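Local coordinates for membrane lipoprotein family protein (Aeropyrum pernix, PDB 4PEV) that binds adenosine and probably serves as the solute-binding lipoprotein of an ABC transporter that takes up nucleosides, at residues 189-192 with 197-200; 214-219 with 378-383; 225-230 with 237-242. All blocks are in the same frame, centred on the assembly; numbering follows the deposited sequence.

Interactions 1 and 3 belong to the same corner of one alpha/beta lobe: strands 186-191 and 222-226 are neighbours in its sheet, helix 196-214 connects them, and both touch adenosine, one through Pro197 and Leu198, the other through Phe230. They nevertheless differ in chemistry. Interaction 1 is fully buried and rests on one leucine wedged between a strand end and the ribose, whereas interaction 3 lies nearer the surface and is made by three threonines whose methyl groups do most of the touching. Interaction 2 is at the far end of helix 196-214, about 22 Å centre to centre from interaction 1, where a partly buried apolar patch joins a loop to helix 375-389, well away from the ligand.

Interaction 1: residues 189-192 with 197-200; sequences AVAG and PLWR. With ADN (adenosine), chain F.
Leu198 swings CG to the side of its backbone N (chi1 -88°), and chi2 of 60° then sets CD2 anti to CA, toward Ala191 and Gly192, with CD1 folded back to the adenosine. The two branches thus do different work. CD2 lies 4.0 Å from Ala191 CB, a plain apolar contact, and 3.5 Å from the backbone N of Gly192, just past the strand. CD1 comes within 3.5 Å of the ribose O4' of adenosine, so the side chain fills the space between protein backbone and sugar. Next to it, Pro197 CB sits 3.9 Å from the ribose O2'. An alanine in place of Leu198 would remove both branches, and is likely to open a gap beside the ribose and take away the apolar contact that CD2 gives Ala191 and the Gly192 backbone. Nearby, Pro197 CA lies over the rim of one face of the Arg200 guanidinium, which forms a salt bridge with Glu159, and Trp199 NE1 is hydrogen-bonded to Asp194. This is the opening of a beta-alpha-beta crossover, in which strand 186-191 runs into helix 196-214 and the first turn of that helix lines the nucleoside pocket, as in other periplasmic-binding-protein folds.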
ATOM      1  N   ALA C 189       8.167   3.055   9.988  1.00 32.11           N
ATOM      2  CA  ALA C 189       7.779   2.397   8.751  1.00 32.74           C
ATOM      3  C   ALA C 189       8.976   1.704   8.164  1.00 32.86           C
ATOM      4  O   ALA C 189      10.060   2.276   8.136  1.00 32.71           O
ATOM      5  CB  ALA C 189       7.234   3.399   7.752  1.00 33.17           C
ATOM      6  N   VAL C 190       8.775   0.465   7.721  1.00 32.90           N
ATOM      7  CA  VAL C 190       9.782  -0.264   6.981  1.00 32.46           C
ATOM      8  C   VAL C 190       9.317  -0.238   5.543  1.00 32.11           C
ATOM      9  O   VAL C 190       8.249  -0.777   5.227  1.00 30.96           O
ATOM     10  CB  VAL C 190       9.928  -1.722   7.458  1.00 32.89           C
ATOM     11  CG1 VAL C 190      11.005  -2.434   6.640  1.00 32.70           C
ATOM     12  CG2 VAL C 190      10.248  -1.767   8.952  1.00 32.89           C
ATOM     13  N   ALA C 191      10.116   0.402   4.688  1.00 31.29           N
ATOM     14  CA  ALA C 191       9.726   0.660   3.310  1.00 31.00           C
ATOM     15  C   ALA C 191      10.555  -0.171   2.364  1.00 30.98           C
ATOM     16  O   ALA C 191      11.627  -0.658   2.731  1.00 30.43           O
ATOM     17  CB  ALA C 191       9.889   2.132   2.986  1.00 31.26           C
ATOM     18  N   GLY C 192      10.044  -0.336   1.150  1.00 31.21           N
ATOM     19  CA  GLY C 192      10.760  -1.055   0.108  1.00 32.53           C
ATOM     20  C   GLY C 192      11.689  -0.118  -0.629  1.00 33.41           C
ATOM     21  O   GLY C 192      12.582   0.473  -0.034  1.00 33.07           O
ATOM     22  N   PRO C 197       5.710   6.199  -5.643  1.00 30.47           N
ATOM     23  CA  PRO C 197       4.545   5.871  -4.805  1.00 30.52           C
ATOM     24  C   PRO C 197       4.895   5.908  -3.331  1.00 31.00           C
ATOM     25  O   PRO C 197       4.121   6.428  -2.522  1.00 31.78           O
ATOM     26  CB  PRO C 197       4.178   4.459  -5.223  1.00 30.88           C
ATOM     27  CG  PRO C 197       4.861   4.243  -6.543  1.00 31.09           C
ATOM     28  CD  PRO C 197       6.103   5.073  -6.504  1.00 30.80           C
ATOM     29  N   LEU C 198       6.069   5.396  -2.990  1.00 30.70           N
ATOM     30  CA  LEU C 198       6.527   5.437  -1.604  1.00 32.16           C
ATOM     31  C   LEU C 198       6.868   6.839  -1.124  1.00 34.07           C
ATOM     32  O   LEU C 198       6.793   7.107   0.084  1.00 35.59           O
ATOM     33  CB  LEU C 198       7.697   4.479  -1.371  1.00 32.13           C
ATOM     34  CG  LEU C 198       7.192   3.078  -0.989  1.00 31.85           C
ATOM     35  CD1 LEU C 198       6.318   2.448  -2.062  1.00 30.61           C
ATOM     36  CD2 LEU C 198       8.357   2.168  -0.682  1.00 33.13           C
ATOM     37  N   TRP C 199       7.228   7.737  -2.045  1.00 34.31           N
ATOM     38  CA  TRP C 199       7.363   9.141  -1.681  1.00 33.61           C
ATOM     39  C   TRP C 199       6.017   9.614  -1.135  1.00 33.79           C
ATOM     40  O   TRP C 199       5.949  10.251  -0.087  1.00 34.28           O
ATOM     41  CB  TRP C 199       7.746  10.012  -2.864  1.00 34.06           C
ATOM     42  CG  TRP C 199       9.029   9.674  -3.536  1.00 35.55           C
ATOM     43  CD1 TRP C 199       9.999   8.835  -3.088  1.00 38.02           C
ATOM     44  CD2 TRP C 199       9.502  10.212  -4.778  1.00 37.77           C
ATOM     45  NE1 TRP C 199      11.049   8.790  -3.988  1.00 38.89           N
ATOM     46  CE2 TRP C 199      10.769   9.631  -5.033  1.00 39.12           C
ATOM     47  CE3 TRP C 199       8.973  11.125  -5.710  1.00 38.27           C
ATOM     48  CZ2 TRP C 199      11.516   9.926  -6.188  1.00 39.00           C
ATOM     49  CZ3 TRP C 199       9.711  11.419  -6.860  1.00 39.31           C
ATOM     50  CH2 TRP C 199      10.971  10.816  -7.088  1.00 39.06           C
ATOM     51  N   ARG C 200       4.943   9.274  -1.836  1.00 32.09           N
ATOM     52  CA  ARG C 200       3.611   9.686  -1.420  1.00 31.89           C
ATOM     53  C   ARG C 200       3.196   9.085  -0.077  1.00 32.28           C
ATOM     54  O   ARG C 200       2.570   9.772   0.738  1.00 31.88           O
ATOM     55  CB  ARG C 200       2.585   9.343  -2.498  1.00 32.14           C
ATOM     56  CG  ARG C 200       2.841  10.092  -3.790  1.00 33.53           C
ATOM     57  CD  ARG C 200       1.642  10.115  -4.728  1.00 35.59           C
ATOM     58  NE  ARG C 200       1.583   8.942  -5.589  1.00 36.68           N
ATOM     59  CZ  ARG C 200       2.437   8.697  -6.570  1.00 37.84           C
ATOM     60  NH1 ARG C 200       3.437   9.540  -6.814  1.00 37.86           N
ATOM     61  NH2 ARG C 200       2.295   7.600  -7.309  1.00 39.77           N
TER
HETATM   62  O5' ADN F 501       3.588  -2.574   0.044  1.00 24.76           O
HETATM   63  C5' ADN F 501       3.613  -1.134   0.050  1.00 24.46           C
HETATM   64  C4' ADN F 501       3.658  -0.469  -1.329  1.00 25.00           C
HETATM   65  O4' ADN F 501       4.874  -0.755  -2.025  1.00 25.17           O
HETATM   66  C3' ADN F 501       2.564  -0.852  -2.322  1.00 25.42           C
HETATM   67  O3' ADN F 501       1.334  -0.163  -2.068  1.00 24.73           O
HETATM   68  C2' ADN F 501       3.205  -0.490  -3.658  1.00 25.15           C
HETATM   69  O2' ADN F 501       3.082   0.901  -3.985  1.00 24.87           O
HETATM   70  C1' ADN F 501       4.655  -0.825  -3.431  1.00 25.20           C
HETATM   71  N9  ADN F 501       4.963  -2.197  -3.878  1.00 26.41           N
HETATM   72  C8  ADN F 501       4.724  -3.352  -3.214  1.00 26.73           C
HETATM   73  N7  ADN F 501       5.156  -4.428  -3.925  1.00 27.31           N
HETATM   74  C5  ADN F 501       5.690  -3.942  -5.065  1.00 28.16           C
HETATM   75  C6  ADN F 501       6.329  -4.497  -6.277  1.00 28.08           C
HETATM   76  N6  ADN F 501       6.481  -5.829  -6.404  1.00 28.70           N
HETATM   77  N1  ADN F 501       6.739  -3.639  -7.244  1.00 28.31           N
HETATM   78  C2  ADN F 501       6.583  -2.302  -7.138  1.00 27.77           C
HETATM   79  N3  ADN F 501       6.012  -1.728  -6.071  1.00 28.04           N
HETATM   80  C4  ADN F 501       5.554  -2.475  -5.030  1.00 27.80           C

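Interaction 2: residues 214-219 with 378-383; sequences QAMGTD and WRLVEE
Leu380 is the residue of helix 375-389 that meets Ala215 and Met216, and the residues before and after it frame that apolar spot. Trp378, at the start of the segment, turns to Ile169 of helix 159-181, and its carbonyl O accepts the helical hydrogen bond from Glu382 N. Arg379 points its CB toward the loop, but its guanidinium NH1 stays 4.8 Å from the selenium of Met216 and forms a salt bridge with Asp376, so it borders the patch without bonding across it. Leu380 then supplies both touching branches. Its CG stands anti to the carbonyl carbon (chi1 -68°); with chi2 at 166°, CD1 continues the chain outward while CD2 turns off it. CD2 approaches Ala215 CB at 3.7 Å. CD1 reaches the SE of Met216, modelled as selenomethionine, at 4.1 Å, the two side chains crossing at a slant. Met216 gets there by a bend at chi2 (86°), which brings its end closer to the helix than its CB direction alone would. Leu380 also touches Ile168, Tyr211 and Tyr212, and is buried, while Ala215 is exposed and Met216 partly so. Val381 faces Ile169 of the same helix 159-181, and Glu382 lies on the exposed side. Glu383 closes the segment with its OE2 hydrogen-bonded to Tyr211 OH and 5.2 Å from Ala215 CB, a polar border to the patch. No hydrogen bond joins the two segments. The arrangement is a helix laid over the outer side of an alpha/beta lobe: helix 375-389 packs on helices 159-181 and 196-214 and on the loop that leads from the latter into strand 222-226.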
ATOM      1  N   GLN C 214       0.605  18.315  16.365  1.00 45.91           N
ATOM      2  CA  GLN C 214       0.153  19.714  16.449  1.00 45.86           C
ATOM      3  C   GLN C 214      -1.242  19.850  17.023  1.00 44.10           C
ATOM      4  O   GLN C 214      -1.466  20.684  17.887  1.00 45.51           O
ATOM      5  CB  GLN C 214       0.228  20.408  15.099  1.00 47.51           C
ATOM      6  CG  GLN C 214       1.656  20.779  14.736  1.00 51.43           C
ATOM      7  CD  GLN C 214       1.765  21.484  13.400  1.00 55.67           C
ATOM      8  OE1 GLN C 214       0.758  21.922  12.824  1.00 57.67           O
ATOM      9  NE2 GLN C 214       2.997  21.599  12.891  1.00 54.20           N
ATOM     10  N   ALA C 215      -2.175  19.018  16.583  1.00 43.28           N
ATOM     11  CA  ALA C 215      -3.545  19.063  17.122  1.00 43.14           C
ATOM     12  C   ALA C 215      -3.649  18.560  18.560  1.00 42.24           C
ATOM     13  O   ALA C 215      -4.746  18.499  19.093  1.00 41.27           O
ATOM     14  CB  ALA C 215      -4.506  18.269  16.235  1.00 42.97           C
HETATM   15  N   MSE C 216      -2.524  18.197  19.180  1.00 42.19           N
HETATM   16  CA  MSE C 216      -2.554  17.470  20.451  1.00 42.88           C
HETATM   17  C   MSE C 216      -1.405  17.756  21.398  1.00 42.34           C
HETATM   18  O   MSE C 216      -1.373  17.209  22.501  1.00 41.17           O
HETATM   19  CB  MSE C 216      -2.549  15.996  20.048  1.00 46.38           C
HETATM   20  CG  MSE C 216      -3.246  15.083  21.026  1.00 50.03           C
HETATM   21 SE   MSE C 216      -5.170  15.053  20.594  1.00 58.59          SE
HETATM   22  CE  MSE C 216      -5.750  14.347  22.343  1.00 56.12           C
ATOM     23  N   GLY C 217      -0.454  18.601  20.994  1.00 41.29           N
ATOM     24  CA  GLY C 217       0.659  18.995  21.859  1.00 39.81           C
ATOM     25  C   GLY C 217       1.538  17.832  22.271  1.00 40.66           C
ATOM     26  O   GLY C 217       2.025  17.783  23.391  1.00 40.59           O
ATOM     27  N   THR C 218       1.725  16.879  21.366  1.00 42.80           N
ATOM     28  CA  THR C 218       2.586  15.725  21.604  1.00 42.73           C
ATOM     29  C   THR C 218       3.766  15.853  20.675  1.00 43.20           C
ATOM     30  O   THR C 218       3.692  16.603  19.707  1.00 43.80           O
ATOM     31  CB  THR C 218       1.841  14.419  21.311  1.00 44.16           C
ATOM     32  OG1 THR C 218       1.115  14.543  20.079  1.00 44.03           O
ATOM     33  CG2 THR C 218       0.862  14.118  22.433  1.00 44.59           C
ATOM     34  N   ASP C 219       4.859  15.159  20.967  1.00 44.21           N
ATOM     35  CA  ASP C 219       6.024  15.199  20.084  1.00 44.69           C
ATOM     36  C   ASP C 219       6.454  13.782  19.729  1.00 41.79           C
ATOM     37  O   ASP C 219       7.581  13.367  20.021  1.00 42.32           O
ATOM     38  CB  ASP C 219       7.176  16.008  20.709  1.00 47.91           C
ATOM     39  CG  ASP C 219       8.354  16.244  19.721  1.00 54.83           C
ATOM     40  OD1 ASP C 219       8.170  16.231  18.477  1.00 53.35           O
ATOM     41  OD2 ASP C 219       9.494  16.443  20.196  1.00 64.46           O
ATOM     42  N   TRP C 378      -9.614   8.826  16.458  1.00 39.62           N
ATOM     43  CA  TRP C 378     -10.725   8.680  15.500  1.00 39.51           C
ATOM     44  C   TRP C 378     -11.364   9.987  15.073  1.00 39.34           C
ATOM     45  O   TRP C 378     -11.819  10.123  13.935  1.00 40.62           O
ATOM     46  CB  TRP C 378     -11.814   7.786  16.092  1.00 40.31           C
ATOM     47  CG  TRP C 378     -11.398   6.357  16.208  1.00 41.92           C
ATOM     48  CD1 TRP C 378     -11.366   5.590  17.342  1.00 41.26           C
ATOM     49  CD2 TRP C 378     -10.928   5.526  15.144  1.00 44.15           C
ATOM     50  NE1 TRP C 378     -10.916   4.326  17.043  1.00 42.20           N
ATOM     51  CE2 TRP C 378     -10.639   4.259  15.701  1.00 44.59           C
ATOM     52  CE3 TRP C 378     -10.721   5.729  13.764  1.00 44.58           C
ATOM     53  CZ2 TRP C 378     -10.153   3.195  14.926  1.00 46.86           C
ATOM     54  CZ3 TRP C 378     -10.241   4.676  12.997  1.00 44.96           C
ATOM     55  CH2 TRP C 378      -9.959   3.424  13.580  1.00 46.68           C
ATOM     56  N   ARG C 379     -11.421  10.923  16.013  1.00 40.35           N
ATOM     57  CA  ARG C 379     -11.965  12.255  15.804  1.00 41.56           C
ATOM     58  C   ARG C 379     -11.066  12.947  14.784  1.00 39.19           C
ATOM     59  O   ARG C 379     -11.545  13.471  13.782  1.00 38.88           O
ATOM     60  CB  ARG C 379     -11.984  12.999  17.157  1.00 45.62           C
ATOM     61  CG  ARG C 379     -12.915  14.196  17.310  1.00 48.19           C
ATOM     62  CD  ARG C 379     -12.507  15.075  18.504  1.00 50.02           C
ATOM     63  NE  ARG C 379     -11.406  16.003  18.161  1.00 51.72           N
ATOM     64  CZ  ARG C 379     -10.237  16.138  18.811  1.00 51.96           C
ATOM     65  NH1 ARG C 379      -9.944  15.429  19.900  1.00 50.66           N
ATOM     66  NH2 ARG C 379      -9.339  17.022  18.372  1.00 51.97           N
ATOM     67  N   LEU C 380      -9.758  12.901  15.023  1.00 38.61           N
ATOM     68  CA  LEU C 380      -8.765  13.452  14.088  1.00 39.56           C
ATOM     69  C   LEU C 380      -8.704  12.742  12.729  1.00 40.45           C
ATOM     70  O   LEU C 380      -8.527  13.406  11.708  1.00 41.29           O
ATOM     71  CB  LEU C 380      -7.373  13.446  14.712  1.00 39.60           C
ATOM     72  CG  LEU C 380      -7.219  14.413  15.883  1.00 41.45           C
ATOM     73  CD1 LEU C 380      -5.945  14.117  16.665  1.00 41.82           C
ATOM     74  CD2 LEU C 380      -7.246  15.861  15.400  1.00 42.43           C
ATOM     75  N   VAL C 381      -8.819  11.407  12.715  1.00 40.75           N
ATOM     76  CA  VAL C 381      -8.962  10.644  11.459  1.00 39.65           C
ATOM     77  C   VAL C 381     -10.097  11.230  10.651  1.00 39.41           C
ATOM     78  O   VAL C 381      -9.901  11.644   9.523  1.00 36.49           O
ATOM     79  CB  VAL C 381      -9.267   9.142  11.699  1.00 39.93           C
ATOM     80  CG1 VAL C 381      -9.789   8.470  10.429  1.00 38.30           C
ATOM     81  CG2 VAL C 381      -8.030   8.411  12.218  1.00 39.58           C
ATOM     82  N   GLU C 382     -11.280  11.262  11.259  1.00 43.22           N
ATOM     83  CA  GLU C 382     -12.494  11.764  10.618  1.00 45.08           C
ATOM     84  C   GLU C 382     -12.376  13.234  10.161  1.00 41.07           C
ATOM     85  O   GLU C 382     -12.869  13.603   9.103  1.00 37.64           O
ATOM     86  CB  GLU C 382     -13.689  11.570  11.565  1.00 49.73           C
ATOM     87  CG  GLU C 382     -15.045  11.917  10.959  1.00 57.39           C
ATOM     88  CD  GLU C 382     -15.275  11.278   9.592  1.00 64.41           C
ATOM     89  OE1 GLU C 382     -15.337  10.029   9.516  1.00 65.92           O
ATOM     90  OE2 GLU C 382     -15.388  12.026   8.587  1.00 70.95           O
ATOM     91  N   GLU C 383     -11.699  14.055  10.948  1.00 39.51           N
ATOM     92  CA  GLU C 383     -11.541  15.461  10.619  1.00 41.03           C
ATOM     93  C   GLU C 383     -10.582  15.655   9.462  1.00 43.20           C
ATOM     94  O   GLU C 383     -10.621  16.689   8.822  1.00 48.59           O
ATOM     95  CB  GLU C 383     -11.077  16.247  11.856  1.00 43.68           C
ATOM     96  CG  GLU C 383     -10.373  17.592  11.626  1.00 44.95           C
ATOM     97  CD  GLU C 383      -9.830  18.178  12.934  1.00 46.71           C
ATOM     98  OE1 GLU C 383     -10.633  18.311  13.894  1.00 44.73           O
ATOM     99  OE2 GLU C 383      -8.605  18.482  13.016  1.00 44.71           O
TER

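Interaction 3: residues 225-230 with 237-242; sequences TYTGRF and KTTAEQ. With ADN (adenosine), chain F.
Three threonines make this contact, yet no hydrogen bond crosses it: Thr225 and Thr227 meet Thr239 mainly through methyl groups. Thr225 and Thr239 reach toward each other tip to tip, their CG2 atoms 3.7 Å apart. Thr227 crosses Thr239 at about a right angle and sets its CG2 3.6 Å from Thr239 OG1. The hydroxyls are engaged elsewhere. Thr239 OG1 is hydrogen-bonded to Leu235 O, one turn back in its own helix. Thr227 carries OG1 between its backbone N and carbonyl carbon (chi1 64°), where it accepts a nearly straight bond from Arg229 N at 3.3 Å, N-H...O angle 172°, in an ST turn; the same oxygen is hydrogen-bonded to Ala191 O. That turn, with Gly228 at a positive phi, leads the chain from the strand to Phe230 of the adenosine site. There one face of the phenyl ring lies against the adenine, whose C4 stands 3.4 Å above the ring centre, and Leu198 touches the same side chain. Strand 222-226 is at the edge of its sheet, with Thr225 hydrogen-bonded through its backbone to Ala189 and Ala191 of strand 186-191. Helix 233-245 sits over this edge, and its Lys237 and Ala240 touch Ala265 of the adjoining helix 258-271.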
ATOM      1  N   THR C 225      12.441   3.962   7.181  1.00 30.18           N
ATOM      2  CA  THR C 225      13.575   3.262   6.594  1.00 29.19           C
ATOM      3  C   THR C 225      13.242   2.587   5.259  1.00 28.74           C
ATOM      4  O   THR C 225      12.418   1.655   5.195  1.00 28.45           O
ATOM      5  CB  THR C 225      14.115   2.200   7.564  1.00 29.39           C
ATOM      6  OG1 THR C 225      14.261   2.787   8.859  1.00 30.67           O
ATOM      7  CG2 THR C 225      15.470   1.659   7.084  1.00 28.89           C
ATOM      8  N   TYR C 226      13.891   3.062   4.194  1.00 28.06           N
ATOM      9  CA  TYR C 226      13.959   2.320   2.944  1.00 26.19           C
ATOM     10  C   TYR C 226      14.898   1.128   3.114  1.00 26.17           C
ATOM     11  O   TYR C 226      16.041   1.296   3.518  1.00 25.17           O
ATOM     12  CB  TYR C 226      14.460   3.207   1.823  1.00 25.49           C
ATOM     13  CG  TYR C 226      13.441   4.214   1.376  1.00 26.41           C
ATOM     14  CD1 TYR C 226      12.251   3.802   0.759  1.00 27.01           C
ATOM     15  CD2 TYR C 226      13.653   5.574   1.563  1.00 25.86           C
ATOM     16  CE1 TYR C 226      11.308   4.721   0.335  1.00 27.14           C
ATOM     17  CE2 TYR C 226      12.720   6.501   1.152  1.00 26.98           C
ATOM     18  CZ  TYR C 226      11.547   6.079   0.539  1.00 28.45           C
ATOM     19  OH  TYR C 226      10.617   7.021   0.130  1.00 30.70           O
ATOM     20  N   THR C 227      14.388  -0.070   2.835  1.00 27.01           N
ATOM     21  CA  THR C 227      15.196  -1.284   2.771  1.00 27.86           C
ATOM     22  C   THR C 227      15.772  -1.459   1.376  1.00 28.50           C
ATOM     23  O   THR C 227      16.815  -2.085   1.209  1.00 29.55           O
ATOM     24  CB  THR C 227      14.365  -2.544   3.040  1.00 27.51           C
ATOM     25  OG1 THR C 227      13.391  -2.696   1.995  1.00 27.58           O
ATOM     26  CG2 THR C 227      13.691  -2.467   4.395  1.00 27.59           C
ATOM     27  N   GLY C 228      15.068  -0.945   0.379  1.00 29.35           N
ATOM     28  CA  GLY C 228      15.548  -0.972  -0.994  1.00 31.50           C
ATOM     29  C   GLY C 228      15.011  -2.135  -1.808  1.00 33.27           C
ATOM     30  O   GLY C 228      15.242  -2.222  -3.016  1.00 34.01           O
ATOM     31  N   ARG C 229      14.295  -3.039  -1.156  1.00 35.39           N
ATOM     32  CA  ARG C 229      13.779  -4.210  -1.830  1.00 35.51           C
ATOM     33  C   ARG C 229      12.307  -4.373  -1.460  1.00 33.78           C
ATOM     34  O   ARG C 229      11.869  -3.881  -0.424  1.00 33.30           O
ATOM     35  CB  ARG C 229      14.663  -5.417  -1.473  1.00 39.30           C
ATOM     36  CG  ARG C 229      16.022  -5.359  -2.195  1.00 43.23           C
ATOM     37  CD  ARG C 229      17.095  -6.364  -1.763  1.00 46.97           C
ATOM     38  NE  ARG C 229      16.659  -7.764  -1.847  1.00 51.89           N
ATOM     39  CZ  ARG C 229      16.455  -8.450  -2.977  1.00 53.29           C
ATOM     40  NH1 ARG C 229      16.646  -7.889  -4.164  1.00 57.99           N
ATOM     41  NH2 ARG C 229      16.051  -9.717  -2.922  1.00 52.44           N
ATOM     42  N   PHE C 230      11.535  -4.993  -2.346  1.00 32.98           N
ATOM     43  CA  PHE C 230      10.127  -5.330  -2.071  1.00 31.45           C
ATOM     44  C   PHE C 230       9.915  -6.820  -1.831  1.00 31.25           C
ATOM     45  O   PHE C 230       8.817  -7.241  -1.500  1.00 31.48           O
ATOM     46  CB  PHE C 230       9.251  -4.941  -3.241  1.00 31.32           C
ATOM     47  CG  PHE C 230       8.891  -3.496  -3.274  1.00 32.34           C
ATOM     48  CD1 PHE C 230       8.150  -2.935  -2.247  1.00 32.52           C
ATOM     49  CD2 PHE C 230       9.250  -2.696  -4.360  1.00 31.88           C
ATOM     50  CE1 PHE C 230       7.793  -1.596  -2.284  1.00 32.10           C
ATOM     51  CE2 PHE C 230       8.902  -1.361  -4.395  1.00 31.43           C
ATOM     52  CZ  PHE C 230       8.169  -0.811  -3.359  1.00 31.14           C
ATOM     53  N   LYS C 237      12.806  -8.072   8.485  1.00 31.40           N
ATOM     54  CA  LYS C 237      12.868  -8.420   9.902  1.00 32.61           C
ATOM     55  C   LYS C 237      14.051  -7.753  10.605  1.00 31.81           C
ATOM     56  O   LYS C 237      13.872  -7.186  11.671  1.00 32.55           O
ATOM     57  CB  LYS C 237      12.921  -9.940  10.092  1.00 35.23           C
ATOM     58  CG  LYS C 237      12.655 -10.381  11.530  1.00 39.39           C
ATOM     59  CD  LYS C 237      12.919 -11.869  11.789  1.00 42.31           C
ATOM     60  CE  LYS C 237      11.999 -12.765  10.961  1.00 46.83           C
ATOM     61  NZ  LYS C 237      11.472 -13.921  11.760  1.00 49.14           N
ATOM     62  N   THR C 238      15.249  -7.812  10.022  1.00 31.17           N
ATOM     63  CA  THR C 238      16.423  -7.193  10.658  1.00 31.24           C
ATOM     64  C   THR C 238      16.249  -5.690  10.768  1.00 30.64           C
ATOM     65  O   THR C 238      16.611  -5.099  11.784  1.00 32.61           O
ATOM     66  CB  THR C 238      17.761  -7.457   9.928  1.00 31.03           C
ATOM     67  OG1 THR C 238      17.704  -6.933   8.596  1.00 33.97           O
ATOM     68  CG2 THR C 238      18.080  -8.928   9.884  1.00 30.38           C
ATOM     69  N   THR C 239      15.710  -5.068   9.728  1.00 29.48           N
ATOM     70  CA  THR C 239      15.448  -3.637   9.784  1.00 29.83           C
ATOM     71  C   THR C 239      14.579  -3.310  10.994  1.00 30.46           C
ATOM     72  O   THR C 239      14.911  -2.411  11.764  1.00 31.90           O
ATOM     73  CB  THR C 239      14.745  -3.114   8.519  1.00 29.50           C
ATOM     74  OG1 THR C 239      15.499  -3.487   7.362  1.00 28.71           O
ATOM     75  CG2 THR C 239      14.605  -1.586   8.574  1.00 29.42           C
ATOM     76  N   ALA C 240      13.489  -4.065  11.158  1.00 30.91           N
ATOM     77  CA  ALA C 240      12.534  -3.871  12.253  1.00 30.67           C
ATOM     78  C   ALA C 240      13.149  -4.103  13.616  1.00 32.70           C
ATOM     79  O   ALA C 240      12.844  -3.370  14.542  1.00 34.13           O
ATOM     80  CB  ALA C 240      11.324  -4.770  12.081  1.00 29.42           C
ATOM     81  N   GLU C 241      14.004  -5.116  13.746  1.00 35.71           N
ATOM     82  CA  GLU C 241      14.660  -5.409  15.030  1.00 37.07           C
ATOM     83  C   GLU C 241      15.577  -4.287  15.491  1.00 36.78           C
ATOM     84  O   GLU C 241      15.662  -4.005  16.686  1.00 34.76           O
ATOM     85  CB  GLU C 241      15.489  -6.679  14.938  1.00 39.94           C
ATOM     86  CG  GLU C 241      14.688  -7.961  14.947  1.00 43.10           C
ATOM     87  CD  GLU C 241      15.502  -9.156  14.474  1.00 47.12           C
ATOM     88  OE1 GLU C 241      16.714  -9.000  14.174  1.00 48.46           O
ATOM     89  OE2 GLU C 241      14.918 -10.258  14.385  1.00 50.25           O
ATOM     90  N   GLN C 242      16.292  -3.682  14.543  1.00 38.83           N
ATOM     91  CA  GLN C 242      17.086  -2.494  14.827  1.00 41.40           C
ATOM     92  C   GLN C 242      16.193  -1.397  15.344  1.00 39.87           C
ATOM     93  O   GLN C 242      16.461  -0.838  16.408  1.00 42.01           O
ATOM     94  CB  GLN C 242      17.835  -2.003  13.589  1.00 46.65           C
ATOM     95  CG  GLN C 242      19.343  -2.150  13.709  1.00 52.29           C
ATOM     96  CD  GLN C 242      20.026  -2.346  12.367  1.00 58.30           C
ATOM     97  OE1 GLN C 242      20.912  -1.574  11.982  1.00 62.38           O
ATOM     98  NE2 GLN C 242      19.618  -3.387  11.644  1.00 58.57           N
TER
HETATM   99  O5' ADN F 501       3.588  -2.574   0.044  1.00 24.76           O
HETATM  100  C5' ADN F 501       3.613  -1.134   0.050  1.00 24.46           C
HETATM  101  C4' ADN F 501       3.658  -0.469  -1.329  1.00 25.00           C
HETATM  102  O4' ADN F 501       4.874  -0.755  -2.025  1.00 25.17           O
HETATM  103  C3' ADN F 501       2.564  -0.852  -2.322  1.00 25.42           C
HETATM  104  O3' ADN F 501       1.334  -0.163  -2.068  1.00 24.73           O
HETATM  105  C2' ADN F 501       3.205  -0.490  -3.658  1.00 25.15           C
HETATM  106  O2' ADN F 501       3.082   0.901  -3.985  1.00 24.87           O
HETATM  107  C1' ADN F 501       4.655  -0.825  -3.431  1.00 25.20           C
HETATM  108  N9  ADN F 501       4.963  -2.197  -3.878  1.00 26.41           N
HETATM  109  C8  ADN F 501       4.724  -3.352  -3.214  1.00 26.73           C
HETATM  110  N7  ADN F 501       5.156  -4.428  -3.925  1.00 27.31           N
HETATM  111  C5  ADN F 501       5.690  -3.942  -5.065  1.00 28.16           C
HETATM  112  C6  ADN F 501       6.329  -4.497  -6.277  1.00 28.08           C
HETATM  113  N6  ADN F 501       6.481  -5.829  -6.404  1.00 28.70           N
HETATM  114  N1  ADN F 501       6.739  -3.639  -7.244  1.00 28.31           N
HETATM  115  C2  ADN F 501       6.583  -2.302  -7.138  1.00 27.77           C
HETATM  116  N3  ADN F 501       6.012  -1.728  -6.071  1.00 28.04           N
HETATM  117  C4  ADN F 501       5.554  -2.475  -5.030  1.00 27.80           C